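Local coordinates for protein pngf-ii (Elizabethkingia meningoseptica, PDB 4R4X) that probably removes N-linked glycans from glycoproteins as a bacterial peptide:N-glycosidase related to PNGase F, hydrolysing the bond between the sugar and the asparagine side chain, at residues W431-E436 against A519-S524; Q394-M399 against Q525-V530. All coordinates share one frame; numbering follows the deposited sequence.

Overall arrangement
Both contacts belong to the C-terminal PNGase F-like region of the chain, and their centres lie about 12 Å apart. Segments 519-524 and 525-530 are continuous, running from a surface turn into strand 527-537. The order along the sequence, 394-399, 431-436, 519-524, 525-530, brackets interaction 1 within interaction 2. D435 joins the two: its backbone N bonds S526 OG and its carboxylate takes the indole N-H of W528. Interaction 1 is a loop-on-loop contact at the surface, whereas interaction 2 is buried, at the edge of strand 527-537 within the nine-stranded antiparallel sheet. The start of that strand is thus held by loop 394-399 along one edge and, through D435, by loop 431-436.

Interaction 1: W431-E436 against A519-S524; sequences WGAGDE and APEGSS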
loop_
_atom_site.group_PDB
_atom_site.type_symbol
_atom_site.label_atom_id
_atom_site.label_comp_id
_atom_site.label_asym_id
_atom_site.label_seq_id
_atom_site.Cartn_x
_atom_site.Cartn_y
_atom_site.Cartn_z
ATOM N N TRP A 431 2.314 0.097 33.651
ATOM C CA TRP A 431 1.623 0.479 34.884
ATOM C C TRP A 431 1.580 2.000 34.913
ATOM O O TRP A 431 2.198 2.669 34.059
ATOM C CB TRP A 431 2.306 -0.150 36.128
ATOM C CG TRP A 431 3.627 0.481 36.544
ATOM C CD1 TRP A 431 3.836 1.339 37.609
ATOM C CD2 TRP A 431 4.917 0.279 35.949
ATOM N NE1 TRP A 431 5.166 1.688 37.682
ATOM C CE2 TRP A 431 5.848 1.057 36.683
ATOM C CE3 TRP A 431 5.382 -0.479 34.865
ATOM C CZ2 TRP A 431 7.210 1.104 36.356
ATOM C CZ3 TRP A 431 6.730 -0.450 34.558
ATOM C CH2 TRP A 431 7.634 0.336 35.299
ATOM N N GLY A 432 0.850 2.561 35.877
ATOM C CA GLY A 432 0.592 3.994 35.936
ATOM C C GLY A 432 1.785 4.929 35.964
ATOM O O GLY A 432 1.676 6.087 35.543
ATOM N N ALA A 433 2.912 4.443 36.470
ATOM C CA ALA A 433 4.179 5.192 36.472
ATOM C C ALA A 433 5.191 4.531 35.563
ATOM O O ALA A 433 6.393 4.697 35.758
ATOM C CB ALA A 433 4.753 5.250 37.898
ATOM N N GLY A 434 4.729 3.750 34.589
ATOM C CA GLY A 434 5.634 3.137 33.616
ATOM C C GLY A 434 5.632 3.941 32.331
ATOM O O GLY A 434 4.689 4.685 32.058
ATOM N N ASP A 435 6.686 3.791 31.529
ATOM C CA ASP A 435 6.855 4.668 30.382
ATOM C C ASP A 435 5.865 4.408 29.211
ATOM O O ASP A 435 5.844 5.176 28.282
ATOM C CB ASP A 435 8.294 4.661 29.894
ATOM C CG ASP A 435 9.237 5.406 30.832
ATOM O OD1 ASP A 435 8.754 6.110 31.768
ATOM O OD2 ASP A 435 10.470 5.296 30.615
ATOM N N GLU A 436 5.055 3.350 29.268
ATOM C CA GLU A 436 3.922 3.236 28.336
ATOM C C GLU A 436 2.982 4.433 28.557
ATOM O O GLU A 436 2.385 4.952 27.615
ATOM C CB GLU A 436 3.136 1.946 28.573
ATOM C CG GLU A 436 1.890 1.795 27.709
ATOM C CD GLU A 436 1.235 0.424 27.826
ATOM O OE1 GLU A 436 1.826 -0.479 28.475
ATOM O OE2 GLU A 436 0.101 0.241 27.292
ATOM N N ALA A 519 11.955 4.555 36.387
ATOM C CA ALA A 519 12.499 3.557 37.318
ATOM C C ALA A 519 11.608 2.316 37.353
ATOM O O ALA A 519 10.402 2.423 37.114
ATOM C CB ALA A 519 12.604 4.152 38.719
ATOM N N PRO A 520 12.198 1.135 37.614
ATOM C CA PRO A 520 11.379 -0.074 37.722
ATOM C C PRO A 520 10.452 -0.058 38.930
ATOM O O PRO A 520 10.641 0.724 39.851
ATOM C CB PRO A 520 12.403 -1.217 37.839
ATOM C CG PRO A 520 13.725 -0.571 38.114
ATOM C CD PRO A 520 13.646 0.849 37.649
ATOM N N GLU A 521 9.447 -0.918 38.885
ATOM C CA GLU A 521 8.491 -1.097 39.966
ATOM C C GLU A 521 8.399 -2.606 40.148
ATOM O O GLU A 521 7.861 -3.288 39.298
ATOM C CB GLU A 521 7.137 -0.542 39.545
ATOM C CG GLU A 521 6.112 -0.401 40.659
ATOM C CD GLU A 521 6.101 1.002 41.232
ATOM O OE1 GLU A 521 5.781 1.981 40.488
ATOM O OE2 GLU A 521 6.447 1.113 42.422
ATOM N N GLY A 522 8.986 -3.134 41.216
ATOM C CA GLY A 522 9.072 -4.586 41.374
ATOM C C GLY A 522 9.746 -5.241 40.174
ATOM O O GLY A 522 10.787 -4.793 39.709
ATOM N N SER A 523 9.128 -6.278 39.633
ATOM C CA SER A 523 9.664 -6.940 38.451
ATOM C C SER A 523 9.307 -6.199 37.149
ATOM O O SER A 523 9.692 -6.653 36.083
ATOM C CB SER A 523 9.139 -8.376 38.369
ATOM O OG SER A 523 7.746 -8.383 38.097
ATOM N N SER A 524 8.576 -5.086 37.239
ATOM C CA SER A 524 8.137 -4.343 36.051
ATOM C C SER A 524 9.183 -3.300 35.685
ATOM O O SER A 524 9.657 -2.570 36.549
ATOM C CB SER A 524 6.788 -3.659 36.303
ATOM O OG SER A 524 5.800 -4.628 36.575
HETATM O O HOH W 1 9.075 3.450 35.023
#
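The indole of W431 lies against the turn 521-524, and E521, S524 and A519 each meet a different part of it. E521 CB sits over the rim of one face, 3.5 Å from W431 CE2. From there the glutamate chain bends at chi2 and brings its carboxylate round to the pyrrole nitrogen, its plane nearly perpendicular to the ring at 84°. The resulting bond from W431 NE1 to E521 OE1 is short at 2.9 Å but weak, because the N-H points well off the line to the oxygen (128°). Over the six-membered ring, S524 CB makes a CH-pi contact 4.1 Å from the ring centroid. A519 contributes its backbone: its O lies at the ring edge, in plane, 3.5 Å from W431 CZ2. A water adds a bridge between the loops, donating to A433 O and to A519 O.

Two tight turns set W431, E521 and S524. W431 opens a type I beta turn closed by G434 N on W431 O, and its CG stands between the backbone N and carbonyl carbon (chi1 74°), which folds the indole back over its own turn. G434 CA then lies 3.5 Å above the ring centre, on the face opposite E521 CB. Across from it, E521 to S524 form a type II' turn with G522 at positive phi, held by paired backbone bonds between E521 and S524. Beyond the turns, D435 ties the first loop down through a salt bridge to K440 and a bond to G518 N. The contact thus joins, at the protein surface, the loop between strands 416-428 and 442-446 to the one connecting strands 507-514 and 527-537.

Interaction 2: Q394-M399 against Q525-V530; sequences QDYPTM and QSFWNV
P397 and W528 share the one hydrogen bond between the segments: W528 N donates to P397 O at 3.1 Å. It is nearly straight (165° at the hydrogen), though the donor is tilted out of the carbonyl plane. P397 is the centre of an inverse gamma turn, closed by T398 N on Y396 O, and its own carbonyl oxygen is the one that takes W528 N.

Aromatic contact comes next. Y396 turns an edge toward the face of F527, with the centroids 5.0 Å apart and the planes at 52°, an inclined edge-to-face pair. The touching atom is Y396 CD2, offset toward the rim of the phenyl ring and 3.8 Å from F527 CZ. With CG between the backbone N and carbonyl carbon (chi1 59°), the F527 ring is directed at the 394-399 loop. Y396 OH is bonded to E390.

Strand 527-537 lies between 416-428 and 378-384 in the nine-stranded antiparallel sheet. F527 and N529 bond through their backbones to H428 and T426 on one edge; on the other, P397 takes W528 N just before V530 pairs with T385. Segment 394-399, from the connection between strands 378-384 and 406-412, therefore lines the edge facing 378-384.

Apolar and close van der Waals packing fills in the rest. The P397 ring is wedged between the phenyl and the strand backbone: CD meets F527 CD1 at 3.8 Å, while CB and CG both lie 3.1 Å from W528 O and CG approaches the N529 side chain. On the other side of the P397 carbonyl, T398 points its methyl CG2 at S526 O (3.7 Å) and the side chain of Q525, the two side chains crossing at about a right angle. The T398 hydroxyl is bonded to Y284 OH.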
loop_
_atom_site.group_PDB
_atom_site.type_symbol
_atom_site.label_atom_id
_atom_site.label_comp_id
_atom_site.label_asym_id
_atom_site.label_seq_id
_atom_site.Cartn_x
_atom_site.Cartn_y
_atom_site.Cartn_z
ATOM N N GLN A 394 16.931 -12.085 23.214
ATOM C CA GLN A 394 17.362 -10.675 23.082
ATOM C C GLN A 394 16.727 -9.834 24.187
ATOM O O GLN A 394 15.502 -9.826 24.333
ATOM C CB GLN A 394 16.987 -10.107 21.711
ATOM C CG GLN A 394 17.577 -8.727 21.438
ATOM C CD GLN A 394 17.194 -8.143 20.079
ATOM O OE1 GLN A 394 16.308 -8.639 19.372
ATOM N NE2 GLN A 394 17.891 -7.090 19.699
ATOM N N ASP A 395 17.560 -9.121 24.953
ATOM C CA ASP A 395 17.084 -8.333 26.087
ATOM C C ASP A 395 16.208 -7.160 25.668
ATOM O O ASP A 395 16.346 -6.639 24.567
ATOM C CB ASP A 395 18.279 -7.830 26.906
ATOM C CG ASP A 395 18.851 -8.915 27.774
ATOM O OD1 ASP A 395 18.075 -9.430 28.612
ATOM O OD2 ASP A 395 20.027 -9.276 27.598
ATOM N N TYR A 396 15.297 -6.776 26.552
ATOM C CA TYR A 396 14.484 -5.581 26.344
ATOM C C TYR A 396 15.351 -4.349 26.394
ATOM O O TYR A 396 16.361 -4.355 27.077
ATOM C CB TYR A 396 13.412 -5.460 27.408
ATOM C CG TYR A 396 12.353 -6.496 27.285
ATOM C CD1 TYR A 396 12.491 -7.726 27.921
ATOM C CD2 TYR A 396 11.213 -6.263 26.533
ATOM C CE1 TYR A 396 11.519 -8.687 27.822
ATOM C CE2 TYR A 396 10.225 -7.218 26.437
ATOM C CZ TYR A 396 10.393 -8.425 27.082
ATOM O OH TYR A 396 9.435 -9.386 26.981
ATOM N N PRO A 397 14.931 -3.277 25.701
ATOM C CA PRO A 397 15.744 -2.074 25.622
ATOM C C PRO A 397 15.628 -1.165 26.842
ATOM O O PRO A 397 15.014 -0.104 26.797
ATOM C CB PRO A 397 15.239 -1.406 24.328
ATOM C CG PRO A 397 13.820 -1.849 24.217
ATOM C CD PRO A 397 13.851 -3.269 24.696
ATOM N N THR A 398 16.265 -1.600 27.924
ATOM C CA THR A 398 16.299 -0.883 29.188
ATOM C C THR A 398 17.552 -0.004 29.330
ATOM O O THR A 398 17.913 0.418 30.436
ATOM C CB THR A 398 16.258 -1.905 30.327
ATOM O OG1 THR A 398 17.344 -2.856 30.160
ATOM C CG2 THR A 398 14.958 -2.653 30.297
HETATM N N MSE A 399 18.193 0.327 28.211
HETATM C CA MSE A 399 19.493 1.019 28.245
HETATM C C MSE A 399 19.412 2.486 28.572
HETATM O O MSE A 399 20.431 3.126 28.785
HETATM C CB MSE A 399 20.240 0.838 26.917
HETATM C CG MSE A 399 19.660 1.550 25.706
HETATM SE SE MSE A 399 18.264 0.440 24.850
HETATM C CE MSE A 399 19.389 -1.007 24.126
ATOM N N GLN A 525 9.555 -3.255 34.411
ATOM C CA GLN A 525 10.566 -2.306 33.926
ATOM C C GLN A 525 9.997 -1.433 32.819
ATOM O O GLN A 525 9.171 -1.876 32.024
ATOM C CB GLN A 525 11.777 -3.051 33.347
ATOM C CG GLN A 525 12.673 -3.722 34.372
ATOM C CD GLN A 525 14.012 -4.119 33.771
ATOM O OE1 GLN A 525 14.163 -5.212 33.234
ATOM N NE2 GLN A 525 14.973 -3.217 33.821
ATOM N N SER A 526 10.480 -0.201 32.754
ATOM C CA SER A 526 10.267 0.634 31.588
ATOM C C SER A 526 11.376 0.383 30.531
ATOM O O SER A 526 12.523 0.040 30.851
ATOM C CB SER A 526 10.186 2.113 31.984
ATOM O OG SER A 526 8.908 2.403 32.547
ATOM N N PHE A 527 11.009 0.534 29.266
ATOM C CA PHE A 527 11.938 0.332 28.161
ATOM C C PHE A 527 11.453 1.017 26.907
ATOM O O PHE A 527 10.269 1.374 26.797
ATOM C CB PHE A 527 12.198 -1.164 27.904
ATOM C CG PHE A 527 10.960 -1.961 27.583
ATOM C CD1 PHE A 527 10.564 -2.168 26.266
ATOM C CD2 PHE A 527 10.234 -2.567 28.599
ATOM C CE1 PHE A 527 9.438 -2.929 25.968
ATOM C CE2 PHE A 527 9.114 -3.329 28.307
ATOM C CZ PHE A 527 8.710 -3.503 26.991
ATOM N N TRP A 528 12.383 1.275 25.985
ATOM C CA TRP A 528 12.077 2.092 24.797
ATOM C C TRP A 528 12.515 1.382 23.520
ATOM O O TRP A 528 13.702 1.098 23.345
ATOM C CB TRP A 528 12.729 3.469 24.911
ATOM C CG TRP A 528 12.009 4.319 25.899
ATOM C CD1 TRP A 528 12.102 4.254 27.259
ATOM C CD2 TRP A 528 11.003 5.285 25.610
ATOM N NE1 TRP A 528 11.221 5.141 27.833
ATOM C CE2 TRP A 528 10.547 5.797 26.837
ATOM C CE3 TRP A 528 10.468 5.801 24.425
ATOM C CZ2 TRP A 528 9.580 6.802 26.912
ATOM C CZ3 TRP A 528 9.503 6.786 24.508
ATOM C CH2 TRP A 528 9.058 7.264 25.726
ATOM N N ASN A 529 11.545 1.088 22.653
ATOM C CA ASN A 529 11.787 0.515 21.337
ATOM C C ASN A 529 12.030 1.651 20.353
ATOM O O ASN A 529 11.082 2.371 19.981
ATOM C CB ASN A 529 10.586 -0.296 20.866
ATOM C CG ASN A 529 10.424 -1.610 21.589
ATOM O OD1 ASN A 529 11.378 -2.333 21.841
ATOM N ND2 ASN A 529 9.183 -1.958 21.853
ATOM N N VAL A 530 13.288 1.834 19.950
ATOM C CA VAL A 530 13.659 2.927 19.065
ATOM C C VAL A 530 14.493 2.411 17.890
ATOM O O VAL A 530 15.422 1.594 18.044
ATOM C CB VAL A 530 14.367 4.089 19.812
ATOM C CG1 VAL A 530 13.585 4.501 21.056
ATOM C CG2 VAL A 530 15.772 3.720 20.225
#